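P-granule scaffold (Caenorhabditis japonica, PDB 5W4A) is a P-granule scaffold protein whose N-terminal domain probably helps granules assemble, germ granules being linked to mRNA repression. Local coordinates at residues Tyr46-Ala50 / Leu208-Ile212; Ile14-Phe18 / Gly165-Asp169; Lys156-Leu160 / Phe175-Leu181. One frame throughout, in Å; residues are numbered along the deposited sequence.

How the contacts relate
Contact 3 is the most buried of the three. Contacts 1 and 2 are partly buried, and contact 1 lies farther out, its centre about 17 Å from the centre of the chain. Helix 169-179 ties them together. Contact 2 lies at its start, contact 3 at its end, and helix 42-47 of contact 1 packs on it through Val47 and through Tyr46, whose ring makes a cation-pi contact with Lys177. Phe18 of contact 2 meets Phe175 of contact 3 edge-to-face, and Ile14 packs on Phe48. Contacts 1 and 3 are held by apolar groups, contact 2 by arginine-to-carbonyl bonds and a water, with Leu168 adding an apolar part. The second subunit touches contacts 2 and 3.

Contact 1 (Tyr46-Ala50 / Leu208-Ile212); sequences YVFGA and LADII
Phe48 meets Leu208 and Ile212 through its ring atoms CD2 and CE2, and both approaches are oblique. CD2 of Phe48 lies 3.7 Å from Ile212 CD1 and 4.0 Å from Leu208 CD2. CE2 of Phe48 touches Leu208 CD1, so both leucine methyls bear on the ring. Phe48 O sits tightly against Ile211, 2.9 Å from CG2. Ile212 N is also near this oxygen, but the angle is too poor for a hydrogen bond. In Ile211, chi1 of -54° sets CG1 beside the backbone N and leaves CG2 opposite it, against the 48-50 backbone. Ile211 CG2 packs 3.8 Å from Ala50 CB. Gly49 ends helix 42-47 in a Schellman motif with positive phi. Its CA approaches Ile212 CA to 4.8 Å, and a CB here would fall only 3.0 Å from Ile211 O. Farther out, Leu208 and Ile211 also rest on helix 30-35, and Ile212 rests on Phe197 and Leu201. Phe170 of helix 169-179 touches Phe48. No hydrogen bond crosses between the two segments, so the joint depends on the shape fit of Phe48, Leu208, Ile211 and Ile212, and on the missing CB of Gly49.

Contact 2 (Ile14-Phe18 / Gly165-Asp169); sequences IRTYF and GLDLD
Thr16 and Leu168 mark the nearest approach of the two backbones, with their CA atoms 5.8 Å apart. Segment 14-18 is a short strand running into a turn. Segment 165-169 is irregular. Asp167 takes positive phi, and Leu168 then stands at the N-cap position of helix 169-179. One water spans the gap, donating to Arg15 O at 2.7 Å and to Asp167 O at 2.9 Å. The strand belongs to a small antiparallel beta hairpin, 9-11 with 14-16, where Thr16 pairs with Val9. The hairpin is thereby joined to the turn that leads into helix 169-179. Arg15 makes the polar half of the joint. It has CG anti to the backbone N (chi1 174°) and an extended chain to NE, which carries the guanidinium past Asp167 to the Leu166 carbonyl. NE and NH2 both donate side-on to Leu166 O, at 3.0 and 2.9 Å. The oxygen lies in the guanidinium plane, and the two-nitrogen grip on one oxygen fixes the rotation of the group. NH2 also forms a salt bridge with Glu136. A methionine in place of Arg15 is likely to leave Leu166 O without these two donors and Glu136 without its charged mate. Asp167 CB packs beside NE, while Asp167 OD1 forms a salt bridge with Lys134 of the second subunit. Leu168 makes the apolar half. Its CD2 touches Thr16 CA at 3.7 Å and Tyr17 N at 3.6 Å. Its CD1 meets Tyr17 CB at 4.0 Å. The hydroxyl of Tyr17 is bonded to Asp79.

Contact 3 (Lys156-Leu160 / Phe175-Leu181); sequences KFTEL and FTKILGL. With EDO (1,2-ethanediol), chain T; EDO (1,2-ethanediol), chain Q.
Phe157 runs from helix 153-160 toward Leu181 and Thr176. Its CB comes first, 4.2 Å from Leu181 CD1. With CG anti to the backbone N (chi1 176°), the ring is carried to Thr176 and Leu181. CD1 of Phe157 meets Leu181 CB at 4.1 Å and also nears Thr176 OG1. CE1 is closer to that oxygen, 3.5 Å from Thr176 OG1, which lies in the ring plane at its edge. The hydroxyl itself is bonded to Ala172 O one helical turn back. The ring also touches Val190 and Ile193 of helix 187-201 and Arg128 of the second subunit. The two segments belong to an antiparallel helical hairpin, helix 153-160 followed by helix 169-179. The axes of the short segments 156-160 and 175-179 run 158° apart in direction and approach to 11.3 Å. Phe157, Leu160 and Leu181 fill the space between the segments. CD2 of Leu160 lies 3.7 Å from Phe175 CD2, oblique to the ring. Its CD1 packs 3.8 Å from Leu181 CD1 and also touches Phe175 CB. Lys156 stretches out fully and crosses Leu179 at about a right angle, with NZ 3.8 Å from Leu179 CD1. The ammonium group is hydrogen-bonded to Ala83 O. Gly180, with positive phi, forms a Schellman motif, and Leu181 N bonds back to Thr176 O. Two 1,2-ethanediol molecules, probably from the crystallisation liquor, both donate to Ile178 O, one through O2 and the other through O1.

Contact 1 (Tyr46-Ala50 / Leu208-Ile212)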
ATOM      1  N   TYR C  46      -7.681  10.676  25.874  1.00 23.38           N
ATOM      2  CA  TYR C  46      -8.236  11.277  24.674  1.00 23.11           C
ATOM      3  C   TYR C  46      -8.322  10.272  23.532  1.00 22.30           C
ATOM      4  O   TYR C  46      -9.347  10.176  22.850  1.00 23.07           O
ATOM      5  CB  TYR C  46      -7.386  12.466  24.267  1.00 22.30           C
ATOM      6  CG  TYR C  46      -7.915  13.224  23.091  1.00 22.18           C
ATOM      7  CD1 TYR C  46      -9.020  14.036  23.238  1.00 27.85           C
ATOM      8  CD2 TYR C  46      -7.301  13.158  21.849  1.00 27.09           C
ATOM      9  CE1 TYR C  46      -9.514  14.768  22.186  1.00 35.40           C
ATOM     10  CE2 TYR C  46      -7.791  13.878  20.775  1.00 31.93           C
ATOM     11  CZ  TYR C  46      -8.903  14.690  20.953  1.00 44.64           C
ATOM     12  OH  TYR C  46      -9.427  15.440  19.915  1.00 35.81           O
ATOM     13  N   VAL C  47      -7.236   9.534  23.280  1.00 22.84           N
ATOM     14  CA  VAL C  47      -7.220   8.579  22.167  1.00 25.01           C
ATOM     15  C   VAL C  47      -8.345   7.548  22.282  1.00 22.62           C
ATOM     16  O   VAL C  47      -8.981   7.181  21.272  1.00 24.61           O
ATOM     17  CB  VAL C  47      -5.847   7.888  22.101  1.00 24.20           C
ATOM     18  CG1 VAL C  47      -5.922   6.637  21.238  1.00 25.82           C
ATOM     19  CG2 VAL C  47      -4.811   8.856  21.550  1.00 28.51           C
ATOM     20  N   PHE C  48      -8.582   7.037  23.489  1.00 21.62           N
ATOM     21  CA  PHE C  48      -9.514   5.942  23.729  1.00 20.08           C
ATOM     22  C   PHE C  48     -10.924   6.433  24.024  1.00 24.00           C
ATOM     23  O   PHE C  48     -11.793   5.619  24.365  1.00 28.12           O
ATOM     24  CB  PHE C  48      -8.973   5.036  24.848  1.00 23.62           C
ATOM     25  CG  PHE C  48      -7.890   4.124  24.361  1.00 22.18           C
ATOM     26  CD1 PHE C  48      -6.556   4.516  24.361  1.00 22.80           C
ATOM     27  CD2 PHE C  48      -8.212   2.891  23.825  1.00 21.08           C
ATOM     28  CE1 PHE C  48      -5.577   3.674  23.833  1.00 21.71           C
ATOM     29  CE2 PHE C  48      -7.240   2.071  23.279  1.00 19.83           C
ATOM     30  CZ  PHE C  48      -5.927   2.444  23.309  1.00 20.03           C
ATOM     31  N   GLY C  49     -11.157   7.739  23.924  1.00 23.66           N
ATOM     32  CA  GLY C  49     -12.498   8.282  24.039  1.00 25.38           C
ATOM     33  C   GLY C  49     -12.999   8.436  25.449  1.00 27.62           C
ATOM     34  O   GLY C  49     -14.209   8.625  25.641  1.00 29.74           O
ATOM     35  N   ALA C  50     -12.109   8.362  26.445  1.00 24.10           N
ATOM     36  CA  ALA C  50     -12.490   8.509  27.847  1.00 25.40           C
ATOM     37  C   ALA C  50     -12.600   9.954  28.278  1.00 36.48           C
ATOM     38  O   ALA C  50     -13.222  10.234  29.308  1.00 31.18           O
ATOM     39  CB  ALA C  50     -11.465   7.818  28.756  1.00 27.94           C
ATOM     40  N   LEU C 208     -11.685  -1.257  26.626  1.00 25.43           N
ATOM     41  CA  LEU C 208     -11.138  -0.210  25.787  1.00 25.18           C
ATOM     42  C   LEU C 208     -12.022  -0.013  24.568  1.00 22.46           C
ATOM     43  O   LEU C 208     -12.262   1.116  24.153  1.00 23.24           O
ATOM     44  CB  LEU C 208      -9.709  -0.539  25.351  1.00 26.05           C
ATOM     45  CG  LEU C 208      -8.601  -0.641  26.415  1.00 23.68           C
ATOM     46  CD1 LEU C 208      -7.267  -1.068  25.773  1.00 28.08           C
ATOM     47  CD2 LEU C 208      -8.457   0.653  27.098  1.00 24.48           C
ATOM     48  N   ALA C 209     -12.499  -1.110  23.975  1.00 22.47           N
ATOM     49  CA  ALA C 209     -13.400  -0.980  22.827  1.00 19.56           C
ATOM     50  C   ALA C 209     -14.656  -0.207  23.205  1.00 22.65           C
ATOM     51  O   ALA C 209     -15.120   0.663  22.450  1.00 25.07           O
ATOM     52  CB  ALA C 209     -13.753  -2.377  22.289  1.00 21.49           C
ATOM     53  N   ASP C 210     -15.200  -0.495  24.394  1.00 24.06           N
ATOM     54  CA  ASP C 210     -16.431   0.152  24.841  1.00 28.70           C
ATOM     55  C   ASP C 210     -16.255   1.664  25.015  1.00 32.19           C
ATOM     56  O   ASP C 210     -17.129   2.441  24.617  1.00 36.71           O
ATOM     57  CB  ASP C 210     -16.902  -0.509  26.133  1.00 29.94           C
ATOM     58  CG  ASP C 210     -18.174   0.111  26.685  1.00 49.56           C
ATOM     59  OD1 ASP C 210     -19.151   0.264  25.918  1.00 44.92           O
ATOM     60  OD2 ASP C 210     -18.192   0.429  27.893  1.00 54.11           O
ATOM     61  N   ILE C 211     -15.106   2.103  25.541  1.00 30.82           N
ATOM     62  CA  ILE C 211     -14.860   3.537  25.688  1.00 38.87           C
ATOM     63  C   ILE C 211     -14.805   4.212  24.318  1.00 39.06           C
ATOM     64  O   ILE C 211     -15.394   5.277  24.104  1.00 39.57           O
ATOM     65  CB  ILE C 211     -13.564   3.790  26.494  1.00 36.52           C
ATOM     66  CG1 ILE C 211     -13.567   3.058  27.837  1.00 50.07           C
ATOM     67  CG2 ILE C 211     -13.429   5.262  26.777  1.00 44.16           C
ATOM     68  CD1 ILE C 211     -12.184   2.976  28.473  1.00 52.10           C
ATOM     69  N   ILE C 212     -14.106   3.602  23.363  1.00 25.90           N
ATOM     70  CA  ILE C 212     -14.003   4.196  22.035  1.00 26.58           C
ATOM     71  C   ILE C 212     -15.376   4.304  21.380  1.00 37.54           C
ATOM     72  O   ILE C 212     -15.683   5.300  20.713  1.00 36.99           O
ATOM     73  CB  ILE C 212     -13.037   3.378  21.166  1.00 26.32           C
ATOM     74  CG1 ILE C 212     -11.592   3.581  21.667  1.00 23.77           C
ATOM     75  CG2 ILE C 212     -13.189   3.759  19.681  1.00 26.87           C
ATOM     76  CD1 ILE C 212     -10.609   2.645  21.055  1.00 27.16           C
TER

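Contact 2 (Ile14-Phe18 / Gly165-Asp169)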
ATOM      1  N   ILE C  14      -3.011  -4.963  20.530  1.00 19.21           N
ATOM      2  CA  ILE C  14      -2.705  -3.638  20.007  1.00 19.36           C
ATOM      3  C   ILE C  14      -1.353  -3.758  19.294  1.00 16.99           C
ATOM      4  O   ILE C  14      -0.305  -3.837  19.932  1.00 17.54           O
ATOM      5  CB  ILE C  14      -2.682  -2.545  21.081  1.00 19.32           C
ATOM      6  CG1 ILE C  14      -3.993  -2.530  21.906  1.00 19.92           C
ATOM      7  CG2 ILE C  14      -2.465  -1.200  20.368  1.00 21.32           C
ATOM      8  CD1 ILE C  14      -4.094  -1.371  22.924  1.00 23.38           C
ATOM      9  N   ARG C  15      -1.389  -3.764  17.960  1.00 16.28           N
ATOM     10  CA  ARG C  15      -0.211  -3.808  17.109  1.00 15.68           C
ATOM     11  C   ARG C  15       0.174  -2.383  16.700  1.00 14.74           C
ATOM     12  O   ARG C  15      -0.675  -1.606  16.237  1.00 16.35           O
ATOM     13  CB  ARG C  15      -0.538  -4.661  15.886  1.00 18.42           C
ATOM     14  CG  ARG C  15       0.496  -4.724  14.826  1.00 17.81           C
ATOM     15  CD  ARG C  15       0.008  -5.772  13.759  1.00 19.37           C
ATOM     16  NE  ARG C  15       0.742  -5.664  12.530  1.00 18.44           N
ATOM     17  CZ  ARG C  15       1.844  -6.320  12.211  1.00 16.67           C
ATOM     18  NH1 ARG C  15       2.412  -7.189  13.052  1.00 18.37           N
ATOM     19  NH2 ARG C  15       2.364  -6.105  11.034  1.00 17.64           N
ATOM     20  N   THR C  16       1.442  -2.025  16.922  1.00 13.63           N
ATOM     21  CA  THR C  16       1.875  -0.634  16.793  1.00 16.18           C
ATOM     22  C   THR C  16       3.344  -0.540  16.394  1.00 15.44           C
ATOM     23  O   THR C  16       4.168  -1.355  16.786  1.00 15.85           O
ATOM     24  CB  THR C  16       1.603   0.134  18.106  1.00 14.53           C
ATOM     25  OG1 THR C  16       1.977   1.513  17.943  1.00 16.43           O
ATOM     26  CG2 THR C  16       2.342  -0.425  19.279  1.00 15.54           C
ATOM     27  N   TYR C  17       3.660   0.456  15.551  1.00 15.15           N
ATOM     28  CA  TYR C  17       5.038   0.901  15.344  1.00 14.65           C
ATOM     29  C   TYR C  17       5.295   2.208  16.092  1.00 14.39           C
ATOM     30  O   TYR C  17       6.259   2.317  16.862  1.00 15.41           O
ATOM     31  CB  TYR C  17       5.371   1.082  13.837  1.00 15.11           C
ATOM     32  CG  TYR C  17       6.717   1.696  13.720  1.00 14.49           C
ATOM     33  CD1 TYR C  17       7.863   0.972  14.050  1.00 16.62           C
ATOM     34  CD2 TYR C  17       6.854   3.043  13.402  1.00 15.85           C
ATOM     35  CE1 TYR C  17       9.102   1.559  14.082  1.00 18.30           C
ATOM     36  CE2 TYR C  17       8.088   3.639  13.410  1.00 18.44           C
ATOM     37  CZ  TYR C  17       9.211   2.894  13.749  1.00 18.68           C
ATOM     38  OH  TYR C  17      10.455   3.455  13.769  1.00 20.39           O
ATOM     39  N   PHE C  18       4.417   3.197  15.900  1.00 15.63           N
ATOM     40  CA  PHE C  18       4.694   4.572  16.326  1.00 15.80           C
ATOM     41  C   PHE C  18       4.372   4.831  17.797  1.00 19.15           C
ATOM     42  O   PHE C  18       4.871   5.806  18.362  1.00 17.00           O
ATOM     43  CB  PHE C  18       3.889   5.557  15.469  1.00 14.80           C
ATOM     44  CG  PHE C  18       4.379   5.692  14.049  1.00 16.70           C
ATOM     45  CD1 PHE C  18       3.780   4.979  13.016  1.00 16.25           C
ATOM     46  CD2 PHE C  18       5.442   6.549  13.743  1.00 18.59           C
ATOM     47  CE1 PHE C  18       4.235   5.107  11.716  1.00 15.73           C
ATOM     48  CE2 PHE C  18       5.888   6.683  12.441  1.00 19.90           C
ATOM     49  CZ  PHE C  18       5.302   5.951  11.429  1.00 18.46           C
ATOM     50  N   GLY C 165      -2.398  -1.153   5.772  1.00 16.16           N
ATOM     51  CA  GLY C 165      -1.899  -2.260   4.977  1.00 16.92           C
ATOM     52  C   GLY C 165      -0.860  -3.102   5.674  1.00 18.05           C
ATOM     53  O   GLY C 165      -0.540  -4.190   5.179  1.00 19.60           O
ATOM     54  N   LEU C 166      -0.274  -2.588   6.764  1.00 16.10           N
ATOM     55  CA  LEU C 166       0.602  -3.332   7.667  1.00 16.34           C
ATOM     56  C   LEU C 166      -0.110  -3.742   8.958  1.00 15.24           C
ATOM     57  O   LEU C 166       0.541  -4.132   9.939  1.00 15.83           O
ATOM     58  CB  LEU C 166       1.835  -2.487   7.986  1.00 16.84           C
ATOM     59  CG  LEU C 166       2.679  -2.021   6.800  1.00 19.50           C
ATOM     60  CD1 LEU C 166       3.713  -0.985   7.218  1.00 20.55           C
ATOM     61  CD2 LEU C 166       3.355  -3.240   6.205  1.00 31.77           C
ATOM     62  N   ASP C 167      -1.441  -3.685   8.963  1.00 13.76           N
ATOM     63  CA  ASP C 167      -2.251  -3.922  10.147  1.00 13.85           C
ATOM     64  C   ASP C 167      -1.813  -3.017  11.295  1.00 15.90           C
ATOM     65  O   ASP C 167      -1.863  -3.395  12.470  1.00 16.61           O
ATOM     66  CB  ASP C 167      -2.238  -5.401  10.540  1.00 14.93           C
ATOM     67  CG  ASP C 167      -3.036  -6.274   9.569  1.00 22.94           C
ATOM     68  OD1 ASP C 167      -3.723  -5.738   8.669  1.00 19.36           O
ATOM     69  OD2 ASP C 167      -2.979  -7.520   9.715  1.00 25.81           O
ATOM     70  N   LEU C 168      -1.438  -1.779  10.947  1.00 16.15           N
ATOM     71  CA  LEU C 168      -1.149  -0.709  11.901  1.00 15.37           C
ATOM     72  C   LEU C 168      -2.315   0.274  11.986  1.00 14.29           C
ATOM     73  O   LEU C 168      -2.129   1.482  12.191  1.00 15.63           O
ATOM     74  CB  LEU C 168       0.167  -0.016  11.525  1.00 15.40           C
ATOM     75  CG  LEU C 168       1.414  -0.890  11.694  1.00 15.33           C
ATOM     76  CD1 LEU C 168       2.635  -0.189  11.155  1.00 17.48           C
ATOM     77  CD2 LEU C 168       1.603  -1.310  13.164  1.00 17.92           C
ATOM     78  N   ASP C 169      -3.539  -0.261  11.913  1.00 16.28           N
ATOM     79  CA  ASP C 169      -4.748   0.539  12.094  1.00 16.61           C
ATOM     80  C   ASP C 169      -4.731   1.354  13.381  1.00 16.77           C
ATOM     81  O   ASP C 169      -5.215   2.490  13.388  1.00 16.16           O
ATOM     82  CB  ASP C 169      -5.977  -0.379  12.036  1.00 17.54           C
ATOM     83  CG  ASP C 169      -5.940  -1.285  10.825  1.00 19.90           C
ATOM     84  OD1 ASP C 169      -5.137  -2.261  10.842  1.00 18.96           O
ATOM     85  OD2 ASP C 169      -6.670  -0.972   9.852  1.00 18.72           O
TER
HETATM   86  O   HOH W   1      -2.858  -1.859  14.674  1.00 16.53           O

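Contact 3 (Lys156-Leu160 / Phe175-Leu181)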
ATOM      1  N   LYS C 156      -2.205  13.976   3.907  1.00 20.02           N
ATOM      2  CA  LYS C 156      -1.553  13.333   5.034  1.00 20.01           C
ATOM      3  C   LYS C 156      -2.379  12.152   5.525  1.00 19.61           C
ATOM      4  O   LYS C 156      -1.830  11.076   5.797  1.00 17.91           O
ATOM      5  CB  LYS C 156      -1.316  14.362   6.144  1.00 21.24           C
ATOM      6  CG  LYS C 156      -0.291  13.958   7.136  1.00 24.30           C
ATOM      7  CD  LYS C 156       0.024  15.070   8.173  1.00 33.38           C
ATOM      8  CE  LYS C 156       1.243  14.675   9.051  1.00 38.28           C
ATOM      9  NZ  LYS C 156       1.671  15.666  10.143  1.00 30.77           N
ATOM     10  N   PHE C 157      -3.701  12.328   5.634  1.00 20.01           N
ATOM     11  CA  PHE C 157      -4.585  11.217   5.996  1.00 17.63           C
ATOM     12  C   PHE C 157      -4.495  10.071   4.987  1.00 19.29           C
ATOM     13  O   PHE C 157      -4.413   8.895   5.371  1.00 17.30           O
ATOM     14  CB  PHE C 157      -6.030  11.704   6.117  1.00 19.14           C
ATOM     15  CG  PHE C 157      -6.984  10.598   6.392  1.00 18.45           C
ATOM     16  CD1 PHE C 157      -7.009  10.002   7.645  1.00 20.35           C
ATOM     17  CD2 PHE C 157      -7.828  10.110   5.411  1.00 18.40           C
ATOM     18  CE1 PHE C 157      -7.857   8.966   7.907  1.00 19.19           C
ATOM     19  CE2 PHE C 157      -8.696   9.079   5.687  1.00 17.99           C
ATOM     20  CZ  PHE C 157      -8.698   8.504   6.938  1.00 19.96           C
ATOM     21  N   THR C 158      -4.479  10.395   3.697  1.00 18.79           N
ATOM     22  CA  THR C 158      -4.381   9.366   2.667  1.00 16.28           C
ATOM     23  C   THR C 158      -3.101   8.554   2.819  1.00 16.96           C
ATOM     24  O   THR C 158      -3.124   7.314   2.712  1.00 17.45           O
ATOM     25  CB  THR C 158      -4.441  10.030   1.280  1.00 19.19           C
ATOM     26  OG1 THR C 158      -5.700  10.704   1.139  1.00 19.99           O
ATOM     27  CG2 THR C 158      -4.292   9.027   0.172  1.00 21.77           C
ATOM     28  N   GLU C 159      -1.984   9.220   3.072  1.00 16.27           N
ATOM     29  CA  GLU C 159      -0.712   8.503   3.187  1.00 16.90           C
ATOM     30  C   GLU C 159      -0.628   7.718   4.504  1.00 18.31           C
ATOM     31  O   GLU C 159      -0.195   6.560   4.514  1.00 18.51           O
ATOM     32  CB  GLU C 159       0.472   9.466   3.045  1.00 18.49           C
ATOM     33  CG  GLU C 159       0.537  10.143   1.668  1.00 18.15           C
ATOM     34  CD  GLU C 159       0.733   9.176   0.481  1.00 24.37           C
ATOM     35  OE1 GLU C 159       1.027   7.982   0.658  1.00 22.38           O
ATOM     36  OE2 GLU C 159       0.601   9.656  -0.674  1.00 30.95           O
ATOM     37  N   LEU C 160      -1.069   8.310   5.615  1.00 17.33           N
ATOM     38  CA  LEU C 160      -1.096   7.573   6.884  1.00 17.10           C
ATOM     39  C   LEU C 160      -2.019   6.358   6.817  1.00 16.10           C
ATOM     40  O   LEU C 160      -1.812   5.359   7.525  1.00 17.07           O
ATOM     41  CB  LEU C 160      -1.542   8.505   8.004  1.00 16.93           C
ATOM     42  CG  LEU C 160      -0.518   9.513   8.481  1.00 18.75           C
ATOM     43  CD1 LEU C 160      -1.146  10.617   9.312  1.00 21.39           C
ATOM     44  CD2 LEU C 160       0.582   8.799   9.272  1.00 20.25           C
ATOM     45  N   PHE C 175      -2.994   8.796  15.010  1.00 18.23           N
ATOM     46  CA  PHE C 175      -2.644  10.003  14.243  1.00 17.66           C
ATOM     47  C   PHE C 175      -3.889  10.782  13.836  1.00 18.49           C
ATOM     48  O   PHE C 175      -3.900  12.016  13.887  1.00 19.06           O
ATOM     49  CB  PHE C 175      -1.825   9.658  12.989  1.00 18.54           C
ATOM     50  CG  PHE C 175      -0.363   9.324  13.258  1.00 18.31           C
ATOM     51  CD1 PHE C 175       0.491  10.269  13.835  1.00 18.23           C
ATOM     52  CD2 PHE C 175       0.181   8.080  12.887  1.00 18.39           C
ATOM     53  CE1 PHE C 175       1.848   9.989  14.069  1.00 19.82           C
ATOM     54  CE2 PHE C 175       1.545   7.809  13.105  1.00 17.97           C
ATOM     55  CZ  PHE C 175       2.367   8.750  13.710  1.00 18.22           C
ATOM     56  N   THR C 176      -4.936  10.088  13.395  1.00 18.79           N
ATOM     57  CA  THR C 176      -6.162  10.771  13.009  1.00 19.44           C
ATOM     58  C   THR C 176      -6.725  11.573  14.175  1.00 19.75           C
ATOM     59  O   THR C 176      -7.118  12.738  14.006  1.00 22.86           O
ATOM     60  CB  THR C 176      -7.179   9.752  12.498  1.00 21.44           C
ATOM     61  OG1 THR C 176      -6.724   9.215  11.241  1.00 21.69           O
ATOM     62  CG2 THR C 176      -8.546  10.365  12.302  1.00 21.99           C
ATOM     63  N   LYS C 177      -6.751  10.977  15.368  1.00 19.58           N
ATOM     64  CA  LYS C 177      -7.277  11.662  16.550  1.00 23.85           C
ATOM     65  C   LYS C 177      -6.422  12.874  16.910  1.00 24.38           C
ATOM     66  O   LYS C 177      -6.955  13.975  17.139  1.00 25.13           O
ATOM     67  CB  LYS C 177      -7.345  10.686  17.740  1.00 23.22           C
ATOM     68  CG  LYS C 177      -8.415   9.594  17.655  1.00 28.74           C
ATOM     69  CD  LYS C 177      -9.820  10.123  17.930  1.00 40.73           C
ATOM     70  CE  LYS C 177      -9.958  10.606  19.365  1.00 40.76           C
ATOM     71  NZ  LYS C 177     -11.363  10.959  19.707  1.00 44.98           N
ATOM     72  N   ILE C 178      -5.086  12.702  16.969  1.00 20.89           N
ATOM     73  CA  ILE C 178      -4.212  13.759  17.481  1.00 22.89           C
ATOM     74  C   ILE C 178      -4.054  14.895  16.484  1.00 24.19           C
ATOM     75  O   ILE C 178      -3.949  16.064  16.879  1.00 26.23           O
ATOM     76  CB  ILE C 178      -2.847  13.165  17.877  1.00 22.90           C
ATOM     77  CG1 ILE C 178      -3.038  12.193  19.039  1.00 28.86           C
ATOM     78  CG2 ILE C 178      -1.829  14.267  18.193  1.00 28.41           C
ATOM     79  CD1 ILE C 178      -3.476  12.856  20.335  1.00 32.91           C
ATOM     80  N   LEU C 179      -4.025  14.588  15.190  1.00 20.52           N
ATOM     81  CA  LEU C 179      -3.841  15.598  14.162  1.00 19.87           C
ATOM     82  C   LEU C 179      -5.146  16.160  13.638  1.00 23.58           C
ATOM     83  O   LEU C 179      -5.106  16.995  12.731  1.00 26.60           O
ATOM     84  CB  LEU C 179      -3.038  15.018  13.004  1.00 22.30           C
ATOM     85  CG  LEU C 179      -1.629  14.574  13.412  1.00 19.97           C
ATOM     86  CD1 LEU C 179      -0.964  13.929  12.219  1.00 23.70           C
ATOM     87  CD2 LEU C 179      -0.805  15.721  13.980  1.00 24.01           C
ATOM     88  N   GLY C 180      -6.281  15.683  14.130  1.00 22.85           N
ATOM     89  CA  GLY C 180      -7.562  16.226  13.699  1.00 24.75           C
ATOM     90  C   GLY C 180      -7.866  15.949  12.245  1.00 26.91           C
ATOM     91  O   GLY C 180      -8.362  16.831  11.534  1.00 24.66           O
ATOM     92  N   LEU C 181      -7.578  14.742  11.772  1.00 22.63           N
ATOM     93  CA  LEU C 181      -7.758  14.443  10.362  1.00 19.91           C
ATOM     94  C   LEU C 181      -9.164  13.978  10.007  1.00 21.23           C
ATOM     95  O   LEU C 181      -9.443  13.788   8.816  1.00 23.62           O
ATOM     96  CB  LEU C 181      -6.742  13.374   9.908  1.00 23.28           C
ATOM     97  CG  LEU C 181      -5.291  13.745  10.240  1.00 21.69           C
ATOM     98  CD1 LEU C 181      -4.353  12.628   9.830  1.00 21.96           C
ATOM     99  CD2 LEU C 181      -4.878  15.047   9.592  1.00 24.75           C
TER
HETATM  100  C1  EDO T 304      -6.874  18.015  17.211  1.00 56.99           C
HETATM  101  O1  EDO T 304      -6.369  19.356  17.207  1.00 69.33           O
HETATM  102  C2  EDO T 304      -6.656  17.316  18.562  1.00 51.80           C
HETATM  103  O2  EDO T 304      -5.339  17.530  19.111  1.00 54.99           O
HETATM  104  C1  EDO Q 301      -1.010  18.434  16.836  1.00 51.27           C
HETATM  105  O1  EDO Q 301      -2.336  18.817  16.428  1.00 65.26           O
HETATM  106  C2  EDO Q 301      -0.737  18.873  18.272  1.00 56.32           C
HETATM  107  O2  EDO Q 301      -1.367  17.978  19.197  1.00 58.21           O